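Endoglycosidase (Bacteroides thetaiotaomicron, PDB 6Q64) is a glycoside hydrolase family 18 endoglycosidase that probably cleaves O-glycosidic bonds within complex N-glycans. Local coordinates at residues A[132-137]-A[186-191]; A[197-202]-A[210-215]. The protein carries 1 engineered substitution. One frame throughout, in Å; residues are numbered along the deposited sequence.

Contact 1: A[132-137]-A[186-191]; sequences CWIIQD and DIDYQP. Engineered in segment 186-191: Q190 (natural residue Glu).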
loop_
_atom_site.group_PDB
_atom_site.type_symbol
_atom_site.label_atom_id
_atom_site.label_comp_id
_atom_site.label_asym_id
_atom_site.label_seq_id
_atom_site.Cartn_x
_atom_site.Cartn_y
_atom_site.Cartn_z
ATOM N N CYS A 132 8.603 1.280 0.330
ATOM C CA CYS A 132 7.883 2.370 -0.343
ATOM C C CYS A 132 8.747 3.615 -0.386
ATOM O O CYS A 132 9.396 3.889 0.605
ATOM C CB CYS A 132 6.643 2.764 0.425
ATOM S SG CYS A 132 5.803 4.135 -0.392
ATOM N N TRP A 133 8.704 4.341 -1.494
ATOM C CA TRP A 133 9.458 5.595 -1.745
ATOM C C TRP A 133 9.282 5.974 -3.210
ATOM O O TRP A 133 9.000 5.076 -4.007
ATOM C CB TRP A 133 10.936 5.474 -1.371
ATOM C CG TRP A 133 11.805 4.614 -2.240
ATOM C CD1 TRP A 133 12.178 4.873 -3.523
ATOM C CD2 TRP A 133 12.536 3.430 -1.853
ATOM N NE1 TRP A 133 13.050 3.919 -3.975
ATOM C CE2 TRP A 133 13.283 3.013 -2.974
ATOM C CE3 TRP A 133 12.606 2.650 -0.689
ATOM C CZ2 TRP A 133 14.088 1.870 -2.960
ATOM C CZ3 TRP A 133 13.408 1.525 -0.671
ATOM C CH2 TRP A 133 14.145 1.142 -1.792
ATOM N N ILE A 134 9.428 7.265 -3.499
ATOM C CA ILE A 134 9.136 7.893 -4.816
ATOM C C ILE A 134 10.132 7.342 -5.828
ATOM O O ILE A 134 11.326 7.272 -5.518
ATOM C CB ILE A 134 9.189 9.431 -4.768
ATOM C CG1 ILE A 134 7.920 10.017 -4.143
ATOM C CG2 ILE A 134 9.442 10.002 -6.162
ATOM C CD1 ILE A 134 8.058 11.477 -3.745
ATOM N N ILE A 135 9.638 6.962 -7.004
ATOM C CA ILE A 135 10.536 6.611 -8.133
ATOM C C ILE A 135 10.426 7.704 -9.197
ATOM O O ILE A 135 9.271 8.048 -9.661
ATOM C CB ILE A 135 10.332 5.154 -8.554
ATOM C CG1 ILE A 135 10.965 4.307 -7.449
ATOM C CG2 ILE A 135 10.941 4.867 -9.913
ATOM C CD1 ILE A 135 10.701 2.847 -7.531
ATOM N N GLN A 136 11.602 8.320 -9.376
ATOM C CA GLN A 136 11.901 9.562 -10.125
ATOM C C GLN A 136 13.156 9.264 -10.936
ATOM O O GLN A 136 13.008 9.094 -12.157
ATOM C CB GLN A 136 12.087 10.744 -9.169
ATOM C CG GLN A 136 12.862 11.920 -9.757
ATOM C CD GLN A 136 12.421 13.260 -9.208
ATOM O OE1 GLN A 136 11.229 13.543 -9.070
ATOM N NE2 GLN A 136 13.389 14.107 -8.895
ATOM N N ASP A 137 14.316 9.132 -10.285
ATOM C CA ASP A 137 15.601 8.916 -11.012
ATOM C C ASP A 137 16.062 7.470 -10.830
ATOM O O ASP A 137 15.615 6.834 -9.857
ATOM C CB ASP A 137 16.651 9.957 -10.615
ATOM C CG ASP A 137 16.211 11.365 -10.982
ATOM O OD1 ASP A 137 15.953 11.617 -12.180
ATOM O OD2 ASP A 137 16.072 12.187 -10.068
ATOM N N ASP A 186 6.269 -0.877 -3.147
ATOM C CA ASP A 186 5.244 0.128 -3.483
ATOM C C ASP A 186 5.952 1.227 -4.252
ATOM O O ASP A 186 6.616 2.051 -3.609
ATOM C CB ASP A 186 4.593 0.759 -2.254
ATOM C CG ASP A 186 3.548 1.833 -2.542
ATOM O OD1 ASP A 186 3.680 2.575 -3.517
ATOM O OD2 ASP A 186 2.610 1.933 -1.769
ATOM N N ILE A 187 5.758 1.256 -5.570
ATOM C CA ILE A 187 6.288 2.340 -6.426
ATOM C C ILE A 187 5.405 3.571 -6.230
ATOM O O ILE A 187 4.252 3.504 -6.646
ATOM C CB ILE A 187 6.329 1.860 -7.882
ATOM C CG1 ILE A 187 7.227 0.629 -8.036
ATOM C CG2 ILE A 187 6.767 2.999 -8.776
ATOM C CD1 ILE A 187 6.935 -0.205 -9.256
ATOM N N ASP A 188 5.900 4.604 -5.548
ATOM C CA ASP A 188 5.255 5.944 -5.528
ATOM C C ASP A 188 5.640 6.614 -6.849
ATOM O O ASP A 188 6.779 7.164 -6.928
ATOM C CB ASP A 188 5.634 6.775 -4.291
ATOM C CG ASP A 188 4.814 8.054 -4.106
ATOM O OD1 ASP A 188 3.984 8.363 -4.990
ATOM O OD2 ASP A 188 5.010 8.753 -3.072
ATOM N N TYR A 189 4.738 6.552 -7.843
ATOM C CA TYR A 189 4.962 7.042 -9.236
ATOM C C TYR A 189 4.198 8.349 -9.453
ATOM O O TYR A 189 2.960 8.274 -9.534
ATOM C CB TYR A 189 4.574 5.972 -10.262
ATOM C CG TYR A 189 5.278 6.079 -11.594
ATOM C CD1 TYR A 189 6.637 5.833 -11.704
ATOM C CD2 TYR A 189 4.587 6.408 -12.757
ATOM C CE1 TYR A 189 7.292 5.915 -12.923
ATOM C CE2 TYR A 189 5.221 6.484 -13.987
ATOM C CZ TYR A 189 6.586 6.245 -14.067
ATOM O OH TYR A 189 7.231 6.304 -15.268
ATOM N N GLN A 190 4.917 9.481 -9.545
ATOM C CA GLN A 190 4.318 10.843 -9.638
ATOM C C GLN A 190 5.137 11.732 -10.572
ATOM O O GLN A 190 5.555 12.825 -10.198
ATOM C CB GLN A 190 4.144 11.430 -8.234
ATOM C CG GLN A 190 2.716 11.288 -7.728
ATOM C CD GLN A 190 2.571 11.536 -6.252
ATOM O OE1 GLN A 190 2.107 10.677 -5.506
ATOM N NE2 GLN A 190 2.982 12.719 -5.825
ATOM N N PRO A 191 5.302 11.350 -11.862
ATOM C CA PRO A 191 5.782 12.292 -12.868
ATOM C C PRO A 191 4.576 13.199 -13.080
ATOM O O PRO A 191 3.487 12.753 -12.811
ATOM C CB PRO A 191 6.070 11.400 -14.069
ATOM C CG PRO A 191 5.013 10.306 -13.932
ATOM C CD PRO A 191 4.953 10.041 -12.447
#
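I134 lays its CG1 branch alongside the carboxylate of D188, with I134 CG1 3.3 Å from D188 OD2 and both side chains running the same way from one face of a parallel sheet. At chi1 -170°, D188 CG is swung opposite its own backbone N, which sets the carboxylate beside that methylene. Earlier along the strands, on this face, C132 SG lies 3.9 Å from D186 CG. D186 OD2 is hydrogen-bonded to S102 of strand 100-102, and W76 packs against both C132 and D186. The other face is apolar here: I135 CD1 reaches I187 CG2 at 4.1 Å, and F216 of helix 211-224 touches both isoleucines. Between the faces, I135 N donates to D188 O at 2.9 Å with an N-H...O angle of 163°, whereas the bond from D188 N to W133 O is weak at 3.5 Å. Adjacent parallel strands, here turned 38° from one another, are characteristic of the TIM barrel wall, and 186-190 carries the end of the family 18 signature DGxDxDxE, its final glutamate replaced here by the engineered Q190.

Contact 2: A[197-202]-A[210-215]; sequences GTLANY and NNKMQV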
loop_
_atom_site.group_PDB
_atom_site.type_symbol
_atom_site.label_atom_id
_atom_site.label_comp_id
_atom_site.label_asym_id
_atom_site.label_seq_id
_atom_site.Cartn_x
_atom_site.Cartn_y
_atom_site.Cartn_z
ATOM N N GLY A 197 11.818 12.153 -13.865
ATOM C CA GLY A 197 13.280 11.934 -13.838
ATOM C C GLY A 197 13.773 11.016 -14.943
ATOM O O GLY A 197 13.146 10.990 -16.013
ATOM N N THR A 198 14.848 10.273 -14.676
ATOM C CA THR A 198 15.551 9.413 -15.660
ATOM C C THR A 198 14.889 8.029 -15.710
ATOM O O THR A 198 15.461 7.116 -16.345
ATOM C CB THR A 198 17.054 9.336 -15.347
ATOM O OG1 THR A 198 17.262 8.517 -14.195
ATOM C CG2 THR A 198 17.676 10.698 -15.124
ATOM N N LEU A 199 13.759 7.876 -15.031
ATOM C CA LEU A 199 12.853 6.695 -15.105
ATOM C C LEU A 199 11.423 7.201 -15.304
ATOM O O LEU A 199 10.726 6.696 -16.183
ATOM C CB LEU A 199 12.925 5.877 -13.809
ATOM C CG LEU A 199 14.134 4.967 -13.613
ATOM C CD1 LEU A 199 14.081 4.347 -12.227
ATOM C CD2 LEU A 199 14.215 3.871 -14.657
ATOM N N ALA A 200 10.963 8.102 -14.445
ATOM C CA ALA A 200 9.555 8.538 -14.414
ATOM C C ALA A 200 9.389 9.614 -15.477
ATOM O O ALA A 200 10.244 10.546 -15.496
ATOM C CB ALA A 200 9.164 9.024 -13.032
ATOM N N ASN A 201 8.353 9.450 -16.313
ATOM C CA ASN A 201 7.910 10.391 -17.381
ATOM C C ASN A 201 6.404 10.203 -17.598
ATOM O O ASN A 201 5.804 9.232 -17.014
ATOM C CB ASN A 201 8.639 10.152 -18.701
ATOM C CG ASN A 201 8.352 8.768 -19.253
ATOM O OD1 ASN A 201 7.387 8.104 -18.857
ATOM N ND2 ASN A 201 9.199 8.295 -20.143
ATOM N N TYR A 202 5.861 11.034 -18.492
ATOM C CA TYR A 202 4.412 11.233 -18.746
ATOM C C TYR A 202 3.760 9.980 -19.324
ATOM O O TYR A 202 2.519 9.923 -19.214
ATOM C CB TYR A 202 4.179 12.405 -19.707
ATOM C CG TYR A 202 4.827 12.277 -21.071
ATOM C CD1 TYR A 202 6.106 12.775 -21.313
ATOM C CD2 TYR A 202 4.147 11.689 -22.138
ATOM C CE1 TYR A 202 6.697 12.660 -22.564
ATOM C CE2 TYR A 202 4.726 11.573 -23.391
ATOM C CZ TYR A 202 6.005 12.056 -23.605
ATOM O OH TYR A 202 6.564 11.936 -24.845
ATOM N N ASN A 210 7.374 3.813 -22.263
ATOM C CA ASN A 210 8.492 3.925 -21.300
ATOM C C ASN A 210 9.099 2.542 -21.088
ATOM O O ASN A 210 8.717 1.892 -20.121
ATOM C CB ASN A 210 7.975 4.478 -19.973
ATOM C CG ASN A 210 9.067 4.955 -19.042
ATOM O OD1 ASN A 210 10.244 4.608 -19.199
ATOM N ND2 ASN A 210 8.654 5.740 -18.059
ATOM N N ASN A 211 9.973 2.089 -21.971
ATOM C CA ASN A 211 10.471 0.692 -21.911
ATOM C C ASN A 211 11.349 0.531 -20.674
ATOM O O ASN A 211 11.650 -0.641 -20.342
ATOM C CB ASN A 211 11.301 0.282 -23.125
ATOM C CG ASN A 211 11.664 -1.195 -23.145
ATOM O OD1 ASN A 211 10.802 -2.067 -22.859
ATOM N ND2 ASN A 211 12.928 -1.493 -23.543
ATOM N N LYS A 212 11.812 1.639 -20.070
ATOM C CA LYS A 212 12.810 1.574 -18.956
ATOM C C LYS A 212 12.014 1.250 -17.701
ATOM O O LYS A 212 12.269 0.232 -17.042
ATOM C CB LYS A 212 13.742 2.796 -18.864
ATOM C CG LYS A 212 13.091 4.165 -18.951
ATOM C CD LYS A 212 14.011 5.300 -19.369
ATOM C CE LYS A 212 13.172 6.517 -19.713
ATOM N NZ LYS A 212 13.959 7.754 -19.567
HETATM N N MSE A 213 10.947 2.024 -17.497
HETATM C CA MSE A 213 9.982 1.685 -16.467
HETATM C C MSE A 213 9.376 0.293 -16.689
HETATM O O MSE A 213 8.889 -0.314 -15.757
HETATM C CB MSE A 213 8.925 2.788 -16.351
HETATM C CG MSE A 213 8.363 2.935 -14.932
HETATM SE SE MSE A 213 9.705 3.135 -13.472
HETATM C CE MSE A 213 10.052 4.854 -14.279
ATOM N N GLN A 214 9.421 -0.245 -17.905
ATOM C CA GLN A 214 8.810 -1.530 -18.188
ATOM C C GLN A 214 9.720 -2.653 -17.683
ATOM O O GLN A 214 9.203 -3.617 -17.081
ATOM C CB GLN A 214 8.533 -1.664 -19.689
ATOM C CG GLN A 214 8.195 -3.078 -20.157
ATOM C CD GLN A 214 6.785 -3.514 -19.778
ATOM O OE1 GLN A 214 5.863 -2.698 -19.655
ATOM N NE2 GLN A 214 6.626 -4.812 -19.607
ATOM N N VAL A 215 11.022 -2.581 -17.936
ATOM C CA VAL A 215 11.921 -3.713 -17.542
ATOM C C VAL A 215 12.261 -3.547 -16.047
ATOM O O VAL A 215 12.641 -4.548 -15.381
ATOM C CB VAL A 215 13.137 -3.882 -18.484
ATOM C CG1 VAL A 215 14.042 -2.667 -18.490
ATOM C CG2 VAL A 215 13.925 -5.156 -18.184
#
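One side-chain amide, that of N210, caps its own helix and also donates to L199 O in the preceding loop. N210 is the N-cap of helix 211-224, the helix that follows strand 184-189 in the TIM barrel, and the case illustrates how a cap residue can also fasten a β-to-α loop. ND2 of N210 donates to L199 O at 3.0 Å, almost straight at 175°, while N210 OD1 accepts from M213 N at 3.2 Å and, weakly, from K212 N. L199 O and N210 OD1 are both crowded in the model, so the finer details of these bonds are less certain than the pattern.

N201 approaches from the opposite direction, its amide plane 49° from that of N210. N201 OD1 lies 2.8 Å from N210 ND2; its hydrogen bond from Q203 N helps to set the amide. Y189 of strand 184-189 touches N210, A200 and M213, joining the loop and the first helical turn to the barrel wall.

The side chain of L199 touches V166 of helix 162-179 and I135 of strand 128-135. The bent chain of M213, a selenomethionine, crosses it at about a right angle, although its CE sits too near L199 for that position to be trusted.

K212, partly exposed, lies at the border of the contact. Its CG is wedged between the backbone N and the carbonyl carbon (chi1 47°), and the chain then runs extended across to the loop, bringing K212 CD to 3.8 Å and K212 NZ to 3.6 Å from T198 O.

Followed from the N terminus, strand 128-135 leads through helices 149-155 and 162-179 to strand 184-189, and contact 1 closes this excursion of 48 intervening residues as a parallel beta-alpha-beta crossover. The chain then leaves the second strand in a loop and enters helix 211-224, where contact 2 closes a much shorter circuit of seven residues. The two lie in series, neither nested nor crossing, with centres about 11 Å apart. They nevertheless touch: T198 N probably bonds to D137 OD1 at 3.0 Å, and L199 N to Q136 O at 3.2 Å. The loops following neighbouring barrel strands are thereby joined, and the next helix is tied in with them.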